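Local coordinates for dual specificity protein phosphatase 14 (Homo sapiens, PDB 2WGP) that removes phosphate from tyrosine, serine and threonine residues of proteins, inactivating the MAP kinases ERK, JNK and p38 and dampening T-cell receptor signalling through TAB1, at residues 57-62 / 114-119; 73-78 / 86-91. All blocks are in the same frame, centred on the assembly; numbering follows the deposited sequence. Where two conformers were deposited one is given.

Contact 1: 57-62 / 114-119; sequences NATIEI and VSRSAT. With PO4 (phosphate ion), chain C.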
loop_
_atom_site.group_PDB
_atom_site.type_symbol
_atom_site.label_atom_id
_atom_site.label_comp_id
_atom_site.label_asym_id
_atom_site.label_seq_id
_atom_site.Cartn_x
_atom_site.Cartn_y
_atom_site.Cartn_z
ATOM N N ASN A 57 15.800 -22.271 -17.679
ATOM C CA ASN A 57 16.238 -20.891 -17.536
ATOM C C ASN A 57 15.148 -20.084 -16.812
ATOM O O ASN A 57 14.196 -19.617 -17.444
ATOM C CB ASN A 57 16.551 -20.319 -18.920
ATOM C CG ASN A 57 16.959 -18.886 -18.876
ATOM O OD1 ASN A 57 17.051 -18.294 -17.796
ATOM N ND2 ASN A 57 17.201 -18.298 -20.044
ATOM N N ALA A 58 15.290 -19.960 -15.484
ATOM C CA ALA A 58 14.326 -19.226 -14.638
ATOM C C ALA A 58 14.609 -17.724 -14.575
ATOM O O ALA A 58 14.682 -17.131 -13.484
ATOM C CB ALA A 58 14.267 -19.831 -13.231
ATOM N N THR A 59 14.793 -17.107 -15.738
ATOM C CA THR A 59 14.975 -15.667 -15.835
ATOM C C THR A 59 14.262 -15.133 -17.041
ATOM O O THR A 59 14.087 -15.846 -18.043
ATOM C CB THR A 59 16.464 -15.247 -15.992
ATOM O OG1 THR A 59 16.894 -15.464 -17.344
ATOM C CG2 THR A 59 17.359 -16.011 -15.018
ATOM N N ILE A 60 13.837 -13.884 -16.928
ATOM C CA ILE A 60 13.344 -13.153 -18.067
ATOM C C ILE A 60 14.542 -12.604 -18.866
ATOM O O ILE A 60 14.544 -12.635 -20.097
ATOM C CB ILE A 60 12.322 -12.065 -17.603
ATOM C CG1 ILE A 60 11.746 -11.276 -18.785
ATOM C CG2 ILE A 60 12.926 -11.120 -16.556
ATOM C CD1 ILE A 60 10.482 -10.548 -18.412
ATOM N N GLU A 61 15.566 -12.154 -18.144
ATOM C CA GLU A 61 16.585 -11.286 -18.696
ATOM C C GLU A 61 17.794 -11.943 -19.359
ATOM O O GLU A 61 18.536 -11.269 -20.075
ATOM C CB GLU A 61 17.035 -10.266 -17.625
ATOM C CG GLU A 61 18.006 -10.769 -16.519
ATOM C CD GLU A 61 17.330 -11.461 -15.331
ATOM O OE1 GLU A 61 16.117 -11.779 -15.371
ATOM O OE2 GLU A 61 18.047 -11.719 -14.336
ATOM N N ILE A 62 17.984 -13.237 -19.117
ATOM C CA ILE A 62 19.038 -14.016 -19.773
ATOM C C ILE A 62 18.431 -14.834 -20.931
ATOM O O ILE A 62 17.546 -15.664 -20.712
ATOM C CB ILE A 62 19.748 -14.992 -18.803
ATOM C CG1 ILE A 62 20.257 -14.244 -17.576
ATOM C CG2 ILE A 62 20.890 -15.786 -19.531
ATOM C CD1 ILE A 62 21.092 -15.116 -16.598
ATOM N N VAL A 114 20.775 -17.662 -6.466
ATOM C CA VAL A 114 20.434 -17.354 -5.085
ATOM C C VAL A 114 18.929 -17.535 -4.736
ATOM O O VAL A 114 18.578 -18.081 -3.678
ATOM C CB VAL A 114 20.910 -15.890 -4.759
ATOM C CG1 VAL A 114 20.335 -15.375 -3.456
ATOM C CG2 VAL A 114 22.427 -15.817 -4.711
ATOM N N SER A 115 18.044 -17.048 -5.609
ATOM C CA SER A 115 16.629 -16.885 -5.282
ATOM C C SER A 115 15.686 -17.663 -6.224
ATOM O O SER A 115 15.068 -18.643 -5.799
ATOM C CB SER A 115 16.275 -15.396 -5.228
ATOM O OG SER A 115 14.892 -15.184 -4.963
ATOM N N ARG A 116 15.612 -17.274 -7.491
ATOM C CA ARG A 116 14.656 -17.910 -8.412
ATOM C C ARG A 116 14.894 -19.425 -8.567
ATOM O O ARG A 116 13.968 -20.221 -8.381
ATOM C CB ARG A 116 14.646 -17.230 -9.796
ATOM C CG ARG A 116 13.917 -15.888 -9.840
ATOM C CD ARG A 116 14.173 -15.152 -11.144
ATOM N NE ARG A 116 15.545 -14.650 -11.205
ATOM C CZ ARG A 116 16.008 -13.821 -12.140
ATOM N NH1 ARG A 116 15.249 -13.411 -13.146
ATOM N NH2 ARG A 116 17.271 -13.465 -12.108
ATOM N N SER A 117 16.111 -19.826 -8.930
ATOM C CA SER A 117 16.421 -21.252 -9.123
ATOM C C SER A 117 16.294 -22.066 -7.836
ATOM O O SER A 117 15.724 -23.174 -7.848
ATOM C CB SER A 117 17.773 -21.458 -9.805
ATOM O OG SER A 117 18.856 -20.993 -9.031
ATOM N N ALA A 118 16.809 -21.528 -6.737
ATOM C CA ALA A 118 16.724 -22.202 -5.429
ATOM C C ALA A 118 15.284 -22.455 -5.063
ATOM O O ALA A 118 14.956 -23.514 -4.519
ATOM C CB ALA A 118 17.389 -21.333 -4.328
ATOM N N THR A 119 14.411 -21.483 -5.351
ATOM C CA THR A 119 12.987 -21.596 -4.969
ATOM C C THR A 119 12.332 -22.773 -5.712
ATOM O O THR A 119 11.610 -23.577 -5.124
ATOM C CB THR A 119 12.212 -20.296 -5.236
ATOM O OG1 THR A 119 12.795 -19.223 -4.450
ATOM C CG2 THR A 119 10.709 -20.490 -4.901
HETATM P P PO4 C . 18.342 -14.571 -8.679
HETATM O O1 PO4 C . 16.895 -14.962 -8.776
HETATM O O2 PO4 C . 19.058 -14.299 -9.973
HETATM O O3 PO4 C . 19.121 -15.705 -8.016
HETATM O O4 PO4 C . 18.503 -13.350 -7.774
#

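Contact 2: 73-78 / 86-91; sequences VKVPLA and GLYFDT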
loop_
_atom_site.group_PDB
_atom_site.type_symbol
_atom_site.label_atom_id
_atom_site.label_comp_id
_atom_site.label_asym_id
_atom_site.label_seq_id
_atom_site.Cartn_x
_atom_site.Cartn_y
_atom_site.Cartn_z
ATOM N N VAL A 73 14.053 -24.912 -21.350
ATOM C CA VAL A 73 12.762 -24.468 -20.821
ATOM C C VAL A 73 12.923 -23.075 -20.193
ATOM O O VAL A 73 13.677 -22.900 -19.261
ATOM C CB VAL A 73 12.206 -25.433 -19.753
ATOM C CG1 VAL A 73 10.851 -24.933 -19.217
ATOM C CG2 VAL A 73 12.088 -26.873 -20.320
ATOM N N LYS A 74 12.216 -22.095 -20.731
ATOM C CA LYS A 74 12.280 -20.717 -20.237
ATOM C C LYS A 74 11.132 -20.490 -19.258
ATOM O O LYS A 74 9.969 -20.745 -19.586
ATOM C CB LYS A 74 12.148 -19.772 -21.421
ATOM C CG LYS A 74 12.130 -18.274 -21.124
ATOM C CD LYS A 74 13.555 -17.737 -21.029
ATOM C CE LYS A 74 13.595 -16.262 -21.344
ATOM N NZ LYS A 74 14.977 -15.747 -21.404
ATOM N N VAL A 75 11.474 -20.013 -18.066
ATOM C CA VAL A 75 10.527 -19.596 -17.034
ATOM C C VAL A 75 10.753 -18.079 -16.795
ATOM O O VAL A 75 11.593 -17.692 -15.974
ATOM C CB VAL A 75 10.742 -20.442 -15.752
ATOM C CG1 VAL A 75 9.904 -19.940 -14.571
ATOM C CG2 VAL A 75 10.467 -21.919 -16.069
ATOM N N PRO A 76 10.002 -17.226 -17.520
ATOM C CA PRO A 76 10.404 -15.825 -17.613
ATOM C C PRO A 76 9.883 -14.959 -16.471
ATOM O O PRO A 76 8.979 -14.120 -16.663
ATOM C CB PRO A 76 9.841 -15.391 -18.976
ATOM C CG PRO A 76 8.655 -16.211 -19.165
ATOM C CD PRO A 76 8.921 -17.530 -18.485
ATOM N N LEU A 77 10.560 -15.093 -15.334
ATOM C CA LEU A 77 10.274 -14.388 -14.093
ATOM C C LEU A 77 11.413 -13.441 -13.718
ATOM O O LEU A 77 12.563 -13.725 -14.007
ATOM C CB LEU A 77 10.225 -15.407 -12.936
ATOM C CG LEU A 77 9.164 -16.501 -12.941
ATOM C CD1 LEU A 77 9.667 -17.707 -12.088
ATOM C CD2 LEU A 77 7.839 -15.946 -12.446
ATOM N N ALA A 78 11.067 -12.365 -13.026
ATOM C CA ALA A 78 12.013 -11.473 -12.349
ATOM C C ALA A 78 12.174 -11.950 -10.910
ATOM O O ALA A 78 11.293 -12.626 -10.383
ATOM C CB ALA A 78 11.514 -10.056 -12.371
ATOM N N GLY A 86 5.316 -19.371 -7.961
ATOM C CA GLY A 86 4.521 -20.525 -7.605
ATOM C C GLY A 86 3.735 -21.166 -8.741
ATOM O O GLY A 86 3.430 -22.365 -8.691
ATOM N N LEU A 87 3.403 -20.372 -9.760
ATOM C CA LEU A 87 2.688 -20.868 -10.924
ATOM C C LEU A 87 3.551 -21.845 -11.729
ATOM O O LEU A 87 3.050 -22.529 -12.616
ATOM C CB LEU A 87 2.226 -19.697 -11.818
ATOM C CG LEU A 87 1.129 -18.748 -11.308
ATOM C CD1 LEU A 87 0.839 -17.585 -12.287
ATOM C CD2 LEU A 87 -0.171 -19.502 -11.019
ATOM N N TYR A 88 4.848 -21.880 -11.442
ATOM C CA TYR A 88 5.780 -22.796 -12.087
ATOM C C TYR A 88 6.224 -23.955 -11.187
ATOM O O TYR A 88 7.028 -24.790 -11.602
ATOM C CB TYR A 88 6.994 -22.032 -12.596
ATOM C CG TYR A 88 6.671 -21.036 -13.707
ATOM C CD1 TYR A 88 6.606 -21.447 -15.042
ATOM C CD2 TYR A 88 6.422 -19.705 -13.426
ATOM C CE1 TYR A 88 6.334 -20.548 -16.073
ATOM C CE2 TYR A 88 6.144 -18.789 -14.465
ATOM C CZ TYR A 88 6.091 -19.230 -15.781
ATOM O OH TYR A 88 5.807 -18.356 -16.823
ATOM N N PHE A 89 5.722 -24.014 -9.952
ATOM C CA PHE A 89 6.175 -25.041 -9.014
ATOM C C PHE A 89 5.916 -26.441 -9.575
ATOM O O PHE A 89 6.865 -27.233 -9.714
ATOM C CB PHE A 89 5.529 -24.878 -7.632
ATOM C CG PHE A 89 6.094 -23.730 -6.779
ATOM C CD1 PHE A 89 5.440 -23.378 -5.595
ATOM C CD2 PHE A 89 7.257 -23.008 -7.129
ATOM C CE1 PHE A 89 5.935 -22.348 -4.796
ATOM C CE2 PHE A 89 7.727 -21.989 -6.319
ATOM C CZ PHE A 89 7.071 -21.672 -5.162
ATOM N N ASP A 90 4.661 -26.727 -9.937
ATOM C CA ASP A 90 4.280 -28.050 -10.463
ATOM C C ASP A 90 4.905 -28.301 -11.832
ATOM O O ASP A 90 5.473 -29.354 -12.066
ATOM C CB ASP A 90 2.748 -28.219 -10.548
ATOM C CG ASP A 90 2.109 -28.459 -9.186
ATOM O OD1 ASP A 90 1.021 -27.890 -8.919
ATOM O OD2 ASP A 90 2.690 -29.222 -8.381
ATOM N N THR A 91 4.850 -27.313 -12.727
ATOM C CA THR A 91 5.323 -27.552 -14.090
ATOM C C THR A 91 6.838 -27.788 -14.143
ATOM O O THR A 91 7.298 -28.710 -14.847
ATOM C CB THR A 91 4.844 -26.458 -15.070
ATOM O OG1 THR A 91 5.360 -25.197 -14.670
ATOM C CG2 THR A 91 3.287 -26.381 -15.088
#

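Contact 1: 57-62 / 114-119
Ala-58, centre of an inverse gamma turn in the loop after strand 54-57, meets the first turn of helix 116-129, the CA of Ala-58 lying 6.2 Å from the CA of Ser-117. The methyl of Ala-58 faces the base of Arg-116, CB to CB 4.3 Å, and the arginine chain then bends at chi3 (-71°), which turns its guanidinium between a carboxylate and a phosphate ion. Arg-116 meets Glu-61 end-on in a salt bridge, its NH1 and NH2 each 2.9 Å from OE1 and OE2 of Glu-61 respectively, on syn lone pairs, the carboxylate and guanidinium planes 11° apart. Thr-59 crosses the arginine at about a right angle, its CG2 3.6 Å above one face of the guanidinium. A 3.0 Å bond from Ile-62 N to Thr-59 OG1, an ST motif, braces this loop. Val-114 to Arg-116 close the P-loop (CX5R) of the cysteine-based phosphatases, begun by the nucleophile Cys-110, and the nearby phosphate ion probably mimics the substrate phosphoryl group. The backbone N atoms of Val-114 and Ser-115 share its O3, while Arg-116 NE reaches O1 at 2.8 Å and NH2 reaches O2 in the guanidinium plane. A methionine in place of Arg-116 would probably leave the Glu-61 carboxylate without its mate and the phosphate without two of its donors. Phe-153 of helix 151-165 also packs against the arginine.

Contact 2: 73-78 / 86-91
A 2.9 Å hydrogen bond from Leu-77 N to Val-75 O closes an inverse gamma turn centred on Pro-76, and all three residues of this tight bend meet the side chain of Tyr-88. Val-75 makes the most intimate approach. Its CG1 stands 3.5 Å from the centroid of the Tyr-88 ring and 12° off the ring normal, a CH-pi contact over the middle of one face. With CG1 anti to the backbone N, chi1 173°, this methyl is set over the ring and CG2 of Val-75 is left nearer the rim, 4.0 Å from Tyr-88 CD1. Leu-77, also antiparallel to the tyrosine side chain, reaches the ring obliquely from the same side with both methyls: its CD2 is 3.9 Å from CE2 of Tyr-88, and its CD1 approaches Tyr-88 CD2. Pro-76 crosses the tyrosine near its far end, its CD 3.6 Å from Tyr-88 OH. No hydrogen bond joins the two segments, so the grip on the ring is one of shape and dispersion. Beside it, the chain running into the helix is compact, with Phe-89 N bonded to Gly-86 O and the CA of Gly-86 lying over the Phe-89 ring. Arg-148 of a second subunit packs on Tyr-88. Within the chain, Tyr-88 also touches Leu-120 of helix 116-129, while Val-75, just beyond edge strand 71-74, rests on Val-56 of strand 54-57 and Val-92 of helix 89-101.

Overall arrangement
Both contacts are largely buried, their centres 9 Å apart, and contact 2 is nested in the chain loop that contact 1 closes. They illustrate how chemistry follows place. Contact 1, at the catalytic pocket, is polar and charged, with one exposed residue, Glu-61, at its margin; contact 2 is apolar and packs the turn after strand 71-74 on the 3-10 turn that leads into helix 89-101. Parallel strands 54-57 and 71-74 join them through backbone bonds of Asn-57 with Val-73 and Val-75. A second tie runs from Arg-116 NH1 to Leu-77 O, consistent with a second-shell part in positioning the arginine. Helix 116-129 carries one segment of contact 1 and covers Tyr-88 and Phe-89 of contact 2 through Leu-120.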